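Local coordinates for protein putative thiosulfate sulfurtransferase YNJE (Escherichia coli, PDB 2WLR) that transfers sulfur from thiosulfate to cyanide, giving thiocyanate and sulfite, by way of a cysteine persulfide intermediate, at residues A29-W34 against S42-A47; D133-K138 against H165-D170; R280-R285 against E358-F363; E331-P336 against A348-W353. One frame throughout, in Å; residues are numbered along the deposited sequence.

Interaction 1: A29-W34 against S42-A47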
loop_
_atom_site.group_PDB
_atom_site.type_symbol
_atom_site.label_atom_id
_atom_site.label_comp_id
_atom_site.label_asym_id
_atom_site.label_seq_id
_atom_site.Cartn_x
_atom_site.Cartn_y
_atom_site.Cartn_z
ATOM N N ALA A 29 2.417 -3.902 -10.663
ATOM C CA ALA A 29 3.532 -4.640 -10.149
ATOM C C ALA A 29 4.777 -4.367 -10.962
ATOM O O ALA A 29 5.851 -4.153 -10.418
ATOM C CB ALA A 29 3.240 -6.109 -10.157
ATOM N N PHE A 30 4.610 -4.333 -12.277
ATOM C CA PHE A 30 5.755 -4.132 -13.176
ATOM C C PHE A 30 6.157 -2.662 -13.196
ATOM O O PHE A 30 7.336 -2.336 -13.189
ATOM C CB PHE A 30 5.473 -4.708 -14.561
ATOM C CG PHE A 30 5.061 -6.158 -14.537
ATOM C CD1 PHE A 30 5.835 -7.089 -13.885
ATOM C CD2 PHE A 30 3.876 -6.553 -15.099
ATOM C CE1 PHE A 30 5.457 -8.420 -13.819
ATOM C CE2 PHE A 30 3.492 -7.888 -15.058
ATOM C CZ PHE A 30 4.281 -8.812 -14.411
ATOM N N TYR A 31 5.196 -1.779 -13.226
ATOM C CA TYR A 31 5.465 -0.351 -13.083
ATOM C C TYR A 31 6.277 -0.094 -11.811
ATOM O O TYR A 31 7.210 0.685 -11.818
ATOM C CB TYR A 31 4.137 0.416 -13.038
ATOM C CG TYR A 31 4.232 1.902 -12.810
ATOM C CD1 TYR A 31 4.471 2.787 -13.824
ATOM C CD2 TYR A 31 4.074 2.410 -11.549
ATOM C CE1 TYR A 31 4.524 4.129 -13.622
ATOM C CE2 TYR A 31 4.141 3.785 -11.327
ATOM C CZ TYR A 31 4.363 4.616 -12.363
ATOM O OH TYR A 31 4.436 5.989 -12.159
ATOM N N ASN A 32 5.899 -0.746 -10.714
ATOM C CA ASN A 32 6.562 -0.528 -9.431
ATOM C C ASN A 32 8.017 -0.993 -9.406
ATOM O O ASN A 32 8.806 -0.544 -8.572
ATOM C CB ASN A 32 5.812 -1.211 -8.290
ATOM C CG ASN A 32 4.456 -0.603 -7.998
ATOM O OD1 ASN A 32 4.178 0.551 -8.353
ATOM N ND2 ASN A 32 3.655 -1.335 -7.238
ATOM N N GLY A 33 8.353 -1.955 -10.258
ATOM C CA GLY A 33 9.719 -2.478 -10.284
ATOM C C GLY A 33 9.871 -3.969 -10.452
ATOM O O GLY A 33 10.969 -4.415 -10.759
ATOM N N TRP A 34 8.834 -4.765 -10.286
ATOM C CA TRP A 34 8.977 -6.205 -10.498
ATOM C C TRP A 34 9.351 -6.440 -11.957
ATOM O O TRP A 34 8.691 -5.982 -12.865
ATOM C CB TRP A 34 7.712 -6.950 -10.186
ATOM C CG TRP A 34 7.443 -7.012 -8.732
ATOM C CD1 TRP A 34 6.547 -6.251 -8.027
ATOM C CD2 TRP A 34 8.081 -7.862 -7.769
ATOM N NE1 TRP A 34 6.611 -6.556 -6.724
ATOM C CE2 TRP A 34 7.498 -7.579 -6.525
ATOM C CE3 TRP A 34 9.055 -8.861 -7.841
ATOM C CZ2 TRP A 34 7.878 -8.224 -5.350
ATOM C CZ3 TRP A 34 9.438 -9.486 -6.692
ATOM C CH2 TRP A 34 8.824 -9.210 -5.460
ATOM N N SER A 42 13.597 -3.394 -14.667
ATOM C CA SER A 42 12.927 -3.210 -13.368
ATOM C C SER A 42 12.490 -1.755 -13.249
ATOM O O SER A 42 13.313 -0.860 -13.044
ATOM C CB SER A 42 13.920 -3.560 -12.242
ATOM O OG SER A 42 13.357 -3.299 -10.983
ATOM N N GLY A 43 11.181 -1.545 -13.414
ATOM C CA GLY A 43 10.621 -0.218 -13.250
ATOM C C GLY A 43 10.017 0.375 -14.503
ATOM O O GLY A 43 9.829 -0.292 -15.501
ATOM N N HIS A 44 9.784 1.699 -14.430
ATOM C CA HIS A 44 9.116 2.472 -15.471
ATOM C C HIS A 44 9.990 3.584 -15.981
ATOM O O HIS A 44 10.971 3.961 -15.374
ATOM C CB HIS A 44 7.779 3.056 -14.962
ATOM C CG HIS A 44 7.869 3.754 -13.634
ATOM N ND1 HIS A 44 8.100 5.108 -13.472
ATOM C CD2 HIS A 44 7.682 3.268 -12.394
ATOM C CE1 HIS A 44 8.039 5.392 -12.173
ATOM N NE2 HIS A 44 7.815 4.283 -11.507
ATOM N N GLU A 45 9.631 4.104 -17.135
ATOM C CA GLU A 45 10.388 5.210 -17.660
ATOM C C GLU A 45 10.191 6.457 -16.819
ATOM O O GLU A 45 9.180 6.629 -16.164
ATOM C CB GLU A 45 10.041 5.456 -19.114
ATOM C CG GLU A 45 10.366 4.280 -20.042
ATOM C CD GLU A 45 11.815 4.115 -20.352
ATOM O OE1 GLU A 45 12.644 4.876 -19.824
ATOM O OE2 GLU A 45 12.118 3.233 -21.174
ATOM N N LEU A 46 11.193 7.325 -16.830
ATOM C CA LEU A 46 11.171 8.539 -16.037
ATOM C C LEU A 46 9.886 9.345 -16.194
ATOM O O LEU A 46 9.468 9.684 -17.301
ATOM C CB LEU A 46 12.401 9.407 -16.366
ATOM C CG LEU A 46 12.554 10.715 -15.603
ATOM C CD1 LEU A 46 12.810 10.472 -14.115
ATOM C CD2 LEU A 46 13.726 11.494 -16.222
ATOM N N ALA A 47 9.278 9.614 -15.048
ATOM C CA ALA A 47 8.072 10.414 -14.949
ATOM C C ALA A 47 6.839 9.752 -15.569
ATOM O O ALA A 47 5.792 10.389 -15.671
ATOM C CB ALA A 47 8.302 11.836 -15.517
HETATM O O HOH W 1 9.428 -3.712 -14.096
#
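Tyr31 and His44 form an offset stack. Their planes lie 8° from parallel and the centroids are 3.8 Å apart, with His44 CD2 over the centre of the phenol ring. Tyr31 CE1 sits over the imidazole nearer its rim, 3.4 Å from His44 CG. The tyrosine CG stands anti to the backbone N (chi1 176°); although the CB of Tyr31 points away from 42-47, this brings the ring back against the histidine. Its hydroxyl bonds to Ala48 O.

The direct polar link is Ser42 OG to Gly33 O, 2.6 Å, with the donor in the carbonyl plane on a lone pair. A water adds a second link: it lies 2.7 Å from Phe30 O and accepts from Gly43 N at 2.9 Å. His44 ND1 donates to Glu45 O at 159°, which probably fixes the imidazole rotation.

Backbone shape brings these groups together. Gly33 ends helix 28-32 in a Schellman motif, at positive phi, and its CA comes 3.6 Å from Gly43 N. Within the first rhodanese domain, the helix end thus meets the following loop through ring overlap and neutral hydrogen bonds, which implies a contact that does not rely on paired charges.

Interaction 2: D133-K138 against H165-D170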
loop_
_atom_site.group_PDB
_atom_site.type_symbol
_atom_site.label_atom_id
_atom_site.label_comp_id
_atom_site.label_asym_id
_atom_site.label_seq_id
_atom_site.Cartn_x
_atom_site.Cartn_y
_atom_site.Cartn_z
ATOM N N ASP A 133 4.695 -18.752 -7.978
ATOM C CA ASP A 133 6.003 -19.278 -8.404
ATOM C C ASP A 133 6.875 -19.634 -7.204
ATOM O O ASP A 133 7.519 -20.698 -7.207
ATOM C CB ASP A 133 6.755 -18.289 -9.314
ATOM C CG ASP A 133 6.101 -18.102 -10.675
ATOM O OD1 ASP A 133 5.283 -18.937 -11.084
ATOM O OD2 ASP A 133 6.405 -17.081 -11.331
ATOM N N LEU A 134 6.916 -18.783 -6.182
ATOM C CA LEU A 134 7.663 -19.081 -4.958
ATOM C C LEU A 134 7.198 -20.401 -4.364
ATOM O O LEU A 134 8.002 -21.275 -4.066
ATOM C CB LEU A 134 7.479 -17.972 -3.934
ATOM C CG LEU A 134 8.176 -18.155 -2.585
ATOM C CD1 LEU A 134 9.654 -18.020 -2.745
ATOM C CD2 LEU A 134 7.619 -17.179 -1.552
ATOM N N GLN A 135 5.886 -20.554 -4.214
ATOM C CA GLN A 135 5.312 -21.765 -3.623
ATOM C C GLN A 135 5.624 -23.017 -4.414
ATOM O O GLN A 135 5.664 -24.136 -3.864
ATOM C CB GLN A 135 3.794 -21.633 -3.523
ATOM C CG GLN A 135 3.323 -20.596 -2.557
ATOM C CD GLN A 135 1.806 -20.342 -2.621
ATOM O OE1 GLN A 135 1.127 -20.674 -3.597
ATOM N NE2 GLN A 135 1.281 -19.730 -1.572
ATOM N N GLN A 136 5.839 -22.850 -5.711
ATOM C CA GLN A 136 6.045 -23.970 -6.616
ATOM C C GLN A 136 7.524 -24.339 -6.730
ATOM O O GLN A 136 7.887 -25.254 -7.471
ATOM C CB GLN A 136 5.430 -23.656 -7.979
ATOM C CG GLN A 136 3.914 -23.714 -7.972
ATOM C CD GLN A 136 3.408 -25.108 -7.661
ATOM O OE1 GLN A 136 2.842 -25.359 -6.593
ATOM N NE2 GLN A 136 3.646 -26.031 -8.574
ATOM N N GLY A 137 8.361 -23.644 -5.967
ATOM C CA GLY A 137 9.797 -23.892 -5.915
ATOM C C GLY A 137 10.590 -23.292 -7.059
ATOM O O GLY A 137 11.720 -23.696 -7.303
ATOM N N LYS A 138 10.014 -22.316 -7.763
ATOM C CA LYS A 138 10.704 -21.663 -8.851
ATOM C C LYS A 138 11.599 -20.557 -8.323
ATOM O O LYS A 138 11.373 -20.031 -7.222
ATOM C CB LYS A 138 9.723 -21.054 -9.859
ATOM C CG LYS A 138 8.872 -22.061 -10.586
ATOM C CD LYS A 138 8.109 -21.397 -11.727
ATOM C CE LYS A 138 6.974 -22.271 -12.239
ATOM N NZ LYS A 138 7.376 -23.679 -12.435
ATOM N N HIS A 165 -8.536 -20.131 0.443
ATOM C CA HIS A 165 -7.342 -19.359 0.799
ATOM C C HIS A 165 -6.187 -19.704 -0.114
ATOM O O HIS A 165 -6.253 -20.655 -0.926
ATOM C CB HIS A 165 -6.948 -19.508 2.277
ATOM C CG HIS A 165 -6.843 -20.919 2.764
ATOM N ND1 HIS A 165 -5.699 -21.677 2.656
ATOM C CD2 HIS A 165 -7.726 -21.665 3.464
ATOM C CE1 HIS A 165 -5.925 -22.875 3.191
ATOM N NE2 HIS A 165 -7.137 -22.880 3.699
ATOM N N ILE A 166 -5.119 -18.930 0.008
ATOM C CA ILE A 166 -3.928 -19.149 -0.813
ATOM C C ILE A 166 -3.266 -20.451 -0.346
ATOM O O ILE A 166 -3.163 -20.691 0.846
ATOM C CB ILE A 166 -2.994 -17.934 -0.727
ATOM C CG1 ILE A 166 -3.656 -16.756 -1.410
ATOM C CG2 ILE A 166 -1.616 -18.237 -1.347
ATOM C CD1 ILE A 166 -2.834 -15.484 -1.322
ATOM N N PRO A 167 -2.855 -21.305 -1.293
ATOM C CA PRO A 167 -2.276 -22.589 -0.875
ATOM C C PRO A 167 -1.097 -22.406 0.052
ATOM O O PRO A 167 -0.235 -21.576 -0.221
ATOM C CB PRO A 167 -1.841 -23.208 -2.195
ATOM C CG PRO A 167 -2.812 -22.632 -3.200
ATOM C CD PRO A 167 -2.991 -21.223 -2.761
ATOM N N GLY A 168 -1.082 -23.155 1.152
ATOM C CA GLY A 168 0.032 -23.098 2.098
ATOM C C GLY A 168 -0.057 -21.929 3.080
ATOM O O GLY A 168 0.817 -21.775 3.936
ATOM N N ALA A 169 -1.135 -21.147 3.004
ATOM C CA ALA A 169 -1.300 -20.003 3.904
ATOM C C ALA A 169 -1.827 -20.416 5.270
ATOM O O ALA A 169 -2.752 -21.229 5.381
ATOM C CB ALA A 169 -2.238 -18.966 3.290
ATOM N N ASP A 170 -1.223 -19.831 6.299
ATOM C CA ASP A 170 -1.687 -19.888 7.684
ATOM C C ASP A 170 -2.760 -18.792 7.840
ATOM O O ASP A 170 -3.071 -18.091 6.874
ATOM C CB ASP A 170 -0.456 -19.696 8.591
ATOM C CG ASP A 170 -0.725 -19.871 10.069
ATOM O OD1 ASP A 170 -1.716 -20.510 10.462
ATOM O OD2 ASP A 170 0.135 -19.370 10.838
#
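Gln135, in the last turn of helix 128-135, reaches across to Pro167 and Ile166, joining the end of that helix to the loop before strand 170-173 in a rhodanese-like domain. The loop makes a type II beta turn from Ile166 to Ala169, and the helix ends in a Schellman motif at Gly137, which has positive phi.

Gln135 has the most surface buried. Its CG lies anti to the carbonyl carbon (chi1 -67°) and the chain is extended beyond CG, with chi2 near 180°, which carries the amide toward the turn. NE2 comes 2.7 Å from Pro167 O, but the angle is too poor for a hydrogen bond; the pair is evidence of proximity alone.

Pro167, next in buried surface, points its CB toward the helix and lies at about a right angle to the glutamine chain, with Pro167 CB 4.1 Å from Gln135 OE1. Ile166 contributes its gamma branch: CG2 approaches Gln135 NE2 at 3.3 Å, again with the chains crossing at nearly 90°. All three residues also touch Trp241 of helix 238-243, which packs beside the contact.

The turn is braced from within. Ile166 O accepts from both Ala169 N, 3.0 Å away, and His165 ND1, and these donors arrive from opposite faces of the carbonyl plane, the imidazole N-H at 166°.

Interaction 3: R280-R285 against E358-F363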
loop_
_atom_site.group_PDB
_atom_site.type_symbol
_atom_site.label_atom_id
_atom_site.label_comp_id
_atom_site.label_asym_id
_atom_site.label_seq_id
_atom_site.Cartn_x
_atom_site.Cartn_y
_atom_site.Cartn_z
ATOM N N ARG A 280 2.257 13.623 20.088
ATOM C CA ARG A 280 2.030 15.037 20.440
ATOM C C ARG A 280 3.239 15.860 20.063
ATOM O O ARG A 280 3.117 16.991 19.577
ATOM C CB ARG A 280 1.760 15.170 21.945
ATOM C CG ARG A 280 1.328 16.568 22.345
ATOM C CD ARG A 280 1.319 16.748 23.862
ATOM N NE ARG A 280 0.625 15.684 24.583
ATOM C CZ ARG A 280 -0.698 15.598 24.729
ATOM N NH1 ARG A 280 -1.504 16.512 24.191
ATOM N NH2 ARG A 280 -1.214 14.572 25.394
ATOM N N GLY A 281 4.423 15.305 20.295
ATOM C CA GLY A 281 5.675 15.967 19.945
ATOM C C GLY A 281 5.927 16.249 18.473
ATOM O O GLY A 281 6.846 17.002 18.126
ATOM N N LEU A 282 5.136 15.643 17.579
ATOM C CA LEU A 282 5.331 15.868 16.148
ATOM C C LEU A 282 4.522 17.058 15.631
ATOM O O LEU A 282 4.719 17.503 14.498
ATOM C CB LEU A 282 4.910 14.630 15.352
ATOM C CG LEU A 282 5.628 13.325 15.670
ATOM C CD1 LEU A 282 5.142 12.246 14.687
ATOM C CD2 LEU A 282 7.119 13.469 15.550
ATOM N N LEU A 283 3.564 17.512 16.440
ATOM C CA LEU A 283 2.650 18.581 16.042
ATOM C C LEU A 283 3.327 19.948 15.970
ATOM O O LEU A 283 4.332 20.217 16.657
ATOM C CB LEU A 283 1.458 18.653 16.991
ATOM C CG LEU A 283 0.615 17.374 17.096
ATOM C CD1 LEU A 283 -0.345 17.472 18.290
ATOM C CD2 LEU A 283 -0.141 17.169 15.815
ATOM N N HIS A 284 2.772 20.775 15.083
ATOM C CA HIS A 284 3.198 22.166 14.889
ATOM C C HIS A 284 4.644 22.290 14.472
ATOM O O HIS A 284 5.373 23.162 14.957
ATOM C CB HIS A 284 2.865 22.970 16.150
ATOM C CG HIS A 284 1.463 22.753 16.609
ATOM N ND1 HIS A 284 1.159 22.152 17.809
ATOM C CD2 HIS A 284 0.282 22.961 15.981
ATOM C CE1 HIS A 284 -0.155 22.044 17.920
ATOM N NE2 HIS A 284 -0.708 22.529 16.827
ATOM N N ARG A 285 5.064 21.431 13.544
ATOM C CA ARG A 285 6.443 21.412 13.068
ATOM C C ARG A 285 6.482 21.312 11.561
ATOM O O ARG A 285 5.543 20.802 10.938
ATOM C CB ARG A 285 7.182 20.222 13.647
ATOM C CG ARG A 285 7.468 20.354 15.153
ATOM C CD ARG A 285 7.924 19.041 15.786
ATOM N NE ARG A 285 9.214 18.605 15.269
ATOM C CZ ARG A 285 9.787 17.448 15.580
ATOM N NH1 ARG A 285 9.182 16.631 16.430
ATOM N NH2 ARG A 285 10.949 17.104 15.046
ATOM N N GLU A 358 11.197 13.888 3.993
ATOM C CA GLU A 358 12.327 14.268 4.855
ATOM C C GLU A 358 11.894 14.486 6.312
ATOM O O GLU A 358 12.736 14.640 7.205
ATOM C CB GLU A 358 13.039 15.515 4.297
ATOM C CG GLU A 358 12.184 16.779 4.230
ATOM C CD GLU A 358 11.498 17.014 2.870
ATOM O OE1 GLU A 358 11.159 16.034 2.157
ATOM O OE2 GLU A 358 11.304 18.206 2.512
ATOM N N GLN A 359 10.582 14.481 6.544
ATOM C CA GLN A 359 10.000 14.659 7.868
ATOM C C GLN A 359 10.003 13.362 8.655
ATOM O O GLN A 359 10.052 12.270 8.100
ATOM C CB GLN A 359 8.547 15.128 7.776
ATOM C CG GLN A 359 8.342 16.538 7.223
ATOM C CD GLN A 359 6.863 16.838 6.990
ATOM O OE1 GLN A 359 6.051 15.924 6.833
ATOM N NE2 GLN A 359 6.503 18.120 6.969
ATOM N N GLN A 360 9.899 13.493 9.980
ATOM C CA GLN A 360 9.496 12.377 10.820
ATOM C C GLN A 360 7.989 12.331 10.694
ATOM O O GLN A 360 7.313 13.285 11.060
ATOM C CB GLN A 360 9.871 12.572 12.295
ATOM C CG GLN A 360 9.360 11.433 13.165
ATOM C CD GLN A 360 9.804 11.493 14.610
ATOM O OE1 GLN A 360 10.435 12.447 15.022
ATOM N NE2 GLN A 360 9.480 10.436 15.387
ATOM N N VAL A 361 7.456 11.215 10.206
ATOM C CA VAL A 361 6.039 11.128 9.879
ATOM C C VAL A 361 5.420 9.973 10.623
ATOM O O VAL A 361 5.908 8.865 10.524
ATOM C CB VAL A 361 5.844 10.910 8.359
ATOM C CG1 VAL A 361 4.351 10.709 8.004
ATOM C CG2 VAL A 361 6.393 12.120 7.616
ATOM N N SER A 362 4.321 10.217 11.318
ATOM C CA SER A 362 3.628 9.165 12.008
ATOM C C SER A 362 2.180 9.205 11.591
ATOM O O SER A 362 1.597 10.263 11.565
ATOM C CB SER A 362 3.738 9.333 13.513
ATOM O OG SER A 362 3.240 8.180 14.178
ATOM N N PHE A 363 1.655 8.041 11.231
ATOM C CA PHE A 363 0.277 7.897 10.744
ATOM C C PHE A 363 -0.620 7.385 11.870
ATOM O O PHE A 363 -0.198 6.570 12.681
ATOM C CB PHE A 363 0.224 6.874 9.606
ATOM C CG PHE A 363 1.082 7.214 8.425
ATOM C CD1 PHE A 363 0.677 8.188 7.526
ATOM C CD2 PHE A 363 2.308 6.605 8.228
ATOM C CE1 PHE A 363 1.422 8.506 6.447
ATOM C CE2 PHE A 363 3.103 6.920 7.107
ATOM C CZ PHE A 363 2.657 7.891 6.221
HETATM O O HOH W 2 12.229 14.350 14.527
#
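Leu282 meets strand 360-363 with both of its methyl branches. CD1 presses on Ser362 CB at 3.4 Å, tighter than usual for two carbons, while CD2 abuts the amide of Gln360, 3.5 Å from Gln360 CD. The leucine holds CG anti to the carbonyl carbon (chi1 -59°), which lets the fork straddle two residues whose CB atoms point the same way from the strand. Replacing Leu282 with an alanine would probably open a gap over Ser362 CB and leave the Gln360 amide without the methyl that packs against it.

One water joins the polar ends, bonded to Gln360 OE1 at 2.7 Å and accepting from Arg285 NH2 at 3.1 Å. Arg285 is positioned by NH1, which donates to Gly281 O at 159°, and by a salt bridge from NE to Asp287. Leu282 lies in a type I beta turn from Arg280 to Leu283.

Ser362 OG bonds to Ser387 on strand 386-389, and Leu274 of strand 273-274 touches both Leu282 and Ser362. Backbone bonds from Gln360 and Ser362 to Ser289 pair the strand with 288-292. A loop between helix 276-280 and strand 288-292 thus packs on the central strand of the parallel sheet of a rhodanese domain.

Interaction 4: E331-P336 against A348-W353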
loop_
_atom_site.group_PDB
_atom_site.type_symbol
_atom_site.label_atom_id
_atom_site.label_comp_id
_atom_site.label_asym_id
_atom_site.label_seq_id
_atom_site.Cartn_x
_atom_site.Cartn_y
_atom_site.Cartn_z
ATOM N N GLU A 331 -10.043 4.011 -0.522
ATOM C CA GLU A 331 -10.020 4.275 -1.958
ATOM C C GLU A 331 -8.952 5.243 -2.461
ATOM O O GLU A 331 -8.468 5.084 -3.597
ATOM C CB GLU A 331 -11.385 4.797 -2.463
ATOM C CG GLU A 331 -12.547 3.852 -2.312
ATOM C CD GLU A 331 -13.332 4.110 -1.044
ATOM O OE1 GLU A 331 -12.739 4.585 -0.036
ATOM O OE2 GLU A 331 -14.556 3.815 -1.042
ATOM N N ASP A 332 -8.556 6.214 -1.642
ATOM C CA ASP A 332 -7.577 7.209 -2.069
ATOM C C ASP A 332 -6.214 6.620 -2.279
ATOM O O ASP A 332 -5.356 7.273 -2.817
ATOM C CB ASP A 332 -7.470 8.378 -1.074
ATOM C CG ASP A 332 -8.775 9.131 -0.883
ATOM O OD1 ASP A 332 -9.557 9.165 -1.846
ATOM O OD2 ASP A 332 -9.015 9.711 0.217
ATOM N N PHE A 333 -6.001 5.404 -1.794
ATOM C CA PHE A 333 -4.712 4.758 -1.939
ATOM C C PHE A 333 -4.701 3.625 -2.951
ATOM O O PHE A 333 -3.637 3.001 -3.127
ATOM C CB PHE A 333 -4.285 4.271 -0.573
ATOM C CG PHE A 333 -3.878 5.390 0.325
ATOM C CD1 PHE A 333 -2.579 5.885 0.281
ATOM C CD2 PHE A 333 -4.788 5.952 1.195
ATOM C CE1 PHE A 333 -2.215 6.958 1.098
ATOM C CE2 PHE A 333 -4.397 7.023 2.021
ATOM C CZ PHE A 333 -3.115 7.494 1.954
ATOM N N HIS A 334 -5.843 3.359 -3.610
ATOM C CA HIS A 334 -5.988 2.134 -4.413
ATOM C C HIS A 334 -6.281 2.454 -5.860
ATOM O O HIS A 334 -6.967 3.425 -6.163
ATOM C CB HIS A 334 -7.139 1.278 -3.928
ATOM C CG HIS A 334 -7.001 0.765 -2.532
ATOM N ND1 HIS A 334 -8.080 0.324 -1.807
ATOM C CD2 HIS A 334 -5.920 0.619 -1.738
ATOM C CE1 HIS A 334 -7.672 -0.045 -0.603
ATOM N NE2 HIS A 334 -6.360 0.102 -0.540
ATOM N N ASN A 335 -5.686 1.660 -6.751
ATOM C CA ASN A 335 -6.059 1.568 -8.153
ATOM C C ASN A 335 -7.406 0.870 -8.304
ATOM O O ASN A 335 -7.937 0.315 -7.335
ATOM C CB ASN A 335 -4.972 0.791 -8.928
ATOM C CG ASN A 335 -3.646 1.508 -8.989
ATOM O OD1 ASN A 335 -2.591 0.900 -8.784
ATOM N ND2 ASN A 335 -3.679 2.780 -9.232
ATOM N N PRO A 336 -7.934 0.810 -9.539
ATOM C CA PRO A 336 -9.232 0.174 -9.715
ATOM C C PRO A 336 -9.248 -1.313 -9.405
ATOM O O PRO A 336 -10.318 -1.864 -9.206
ATOM C CB PRO A 336 -9.523 0.419 -11.187
ATOM C CG PRO A 336 -8.888 1.741 -11.462
ATOM C CD PRO A 336 -7.580 1.633 -10.709
ATOM N N ALA A 348 2.236 13.204 -4.107
ATOM C CA ALA A 348 1.599 14.503 -4.411
ATOM C C ALA A 348 0.454 14.806 -3.470
ATOM O O ALA A 348 0.267 15.961 -3.033
ATOM C CB ALA A 348 1.114 14.502 -5.826
HETATM N N MSE A 349 -0.335 13.813 -3.132
HETATM C CA MSE A 349 -1.456 14.100 -2.270
HETATM C C MSE A 349 -0.977 14.441 -0.861
HETATM O O MSE A 349 -1.558 15.318 -0.211
HETATM C CB MSE A 349 -2.568 13.055 -2.334
HETATM C CG MSE A 349 -2.402 11.831 -1.617
HETATM SE SE MSE A 349 -3.966 10.678 -2.135
HETATM C CE MSE A 349 -3.270 9.130 -1.237
ATOM N N TRP A 350 0.101 13.801 -0.408
ATOM C CA TRP A 350 0.715 14.133 0.884
ATOM C C TRP A 350 1.393 15.513 0.858
ATOM O O TRP A 350 1.237 16.305 1.802
ATOM C CB TRP A 350 1.657 13.015 1.366
ATOM C CG TRP A 350 0.925 11.789 1.848
ATOM C CD1 TRP A 350 -0.395 11.699 2.176
ATOM C CD2 TRP A 350 1.481 10.495 2.061
ATOM N NE1 TRP A 350 -0.698 10.425 2.564
ATOM C CE2 TRP A 350 0.433 9.672 2.510
ATOM C CE3 TRP A 350 2.767 9.961 1.925
ATOM C CZ2 TRP A 350 0.606 8.329 2.808
ATOM C CZ3 TRP A 350 2.943 8.606 2.199
ATOM C CH2 TRP A 350 1.875 7.825 2.667
ATOM N N LYS A 351 2.105 15.809 -0.224
ATOM C CA LYS A 351 2.803 17.093 -0.333
ATOM C C LYS A 351 1.833 18.241 -0.202
ATOM O O LYS A 351 2.159 19.261 0.442
ATOM C CB LYS A 351 3.586 17.206 -1.635
ATOM C CG LYS A 351 4.313 18.551 -1.809
ATOM C CD LYS A 351 5.085 18.583 -3.105
ATOM C CE LYS A 351 5.912 19.849 -3.236
ATOM N NZ LYS A 351 6.286 20.021 -4.674
ATOM N N ALA A 352 0.646 18.088 -0.777
ATOM C CA ALA A 352 -0.401 19.137 -0.715
ATOM C C ALA A 352 -0.816 19.489 0.715
ATOM O O ALA A 352 -1.299 20.610 0.982
ATOM C CB ALA A 352 -1.607 18.758 -1.556
ATOM N N TRP A 353 -0.669 18.540 1.638
ATOM C CA TRP A 353 -0.950 18.776 3.062
ATOM C C TRP A 353 0.325 18.935 3.916
ATOM O O TRP A 353 0.289 18.778 5.138
ATOM C CB TRP A 353 -1.854 17.661 3.589
ATOM C CG TRP A 353 -3.257 17.955 3.422
ATOM C CD1 TRP A 353 -4.037 17.690 2.328
ATOM C CD2 TRP A 353 -4.108 18.584 4.379
ATOM N NE1 TRP A 353 -5.322 18.095 2.563
ATOM C CE2 TRP A 353 -5.398 18.668 3.803
ATOM C CE3 TRP A 353 -3.909 19.091 5.664
ATOM C CZ2 TRP A 353 -6.485 19.225 4.491
ATOM C CZ3 TRP A 353 -5.000 19.648 6.340
ATOM C CH2 TRP A 353 -6.261 19.710 5.745
#
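Phe333 receives the terminal methyl of Met349, a selenomethionine, over one face of its ring. This is a CH-pi contact: Met349 CE lies 3.6 Å from the ring centroid and 21° off the normal, displaced toward the rim, where it meets Phe333 CE1 at 3.4 Å. The selenium stands above the same face, 5.4 Å from the centroid, a distant Met-aromatic contact. With chi1 at 79° the methionine CG is wedged between backbone N and carbonyl carbon, and the extended chain beyond it delivers the methyl to the ring. Met349 CE also packs against the backbone at Asp332 O, 3.2 Å away.

The second aromatic meeting is oblique. Planes of Phe333 and the five-membered ring of Trp350 are inclined at 55°, and Trp350 CZ2 approaches the phenyl edge, 3.6 Å from Phe333 CE1. A serine in place of Phe333 would probably leave the Met349 methyl without its aromatic seat and deprive the Trp350 indole of a neighbour.

Hydrogen bonds to residues nearby hold the partners. Asp332 O accepts from Arg341, the Asp332 carboxylate bonds to Ala323 N, and Trp350 NE1 donates to Gly321 O.

Phe333 lies about 7 Å, side chain to side chain, from Arg370, which probably binds substrate. Through these side chains the contact joins the 3-10 turn 331-333 to helix 343-351, with Thr374 and Tyr377 of helix 369-380 against the phenylalanine and Phe363 of strand 360-363 against Trp350.

How the interactions relate
From the N terminus, interaction 1 closes a short loop between helix 28-32 and the approach to strand 49-50 in the first rhodanese domain. Interaction 2 follows in series, closing a longer excursion through strand 148-154 and helix 160-163 of the second; its nearest atoms are about 9 Å from interaction 1. In the third domain, 280-285 opens interaction 3, and interaction 4 forms and closes inside that loop before 358-363 completes it. These nested contacts touch where Phe363 CZ meets Trp350 CH2 at 3.6 Å, linking helix 343-351 to strand 360-363. Interactions 2 and 3 lie on opposite sides of the chain's centre, with centres 39 Å apart.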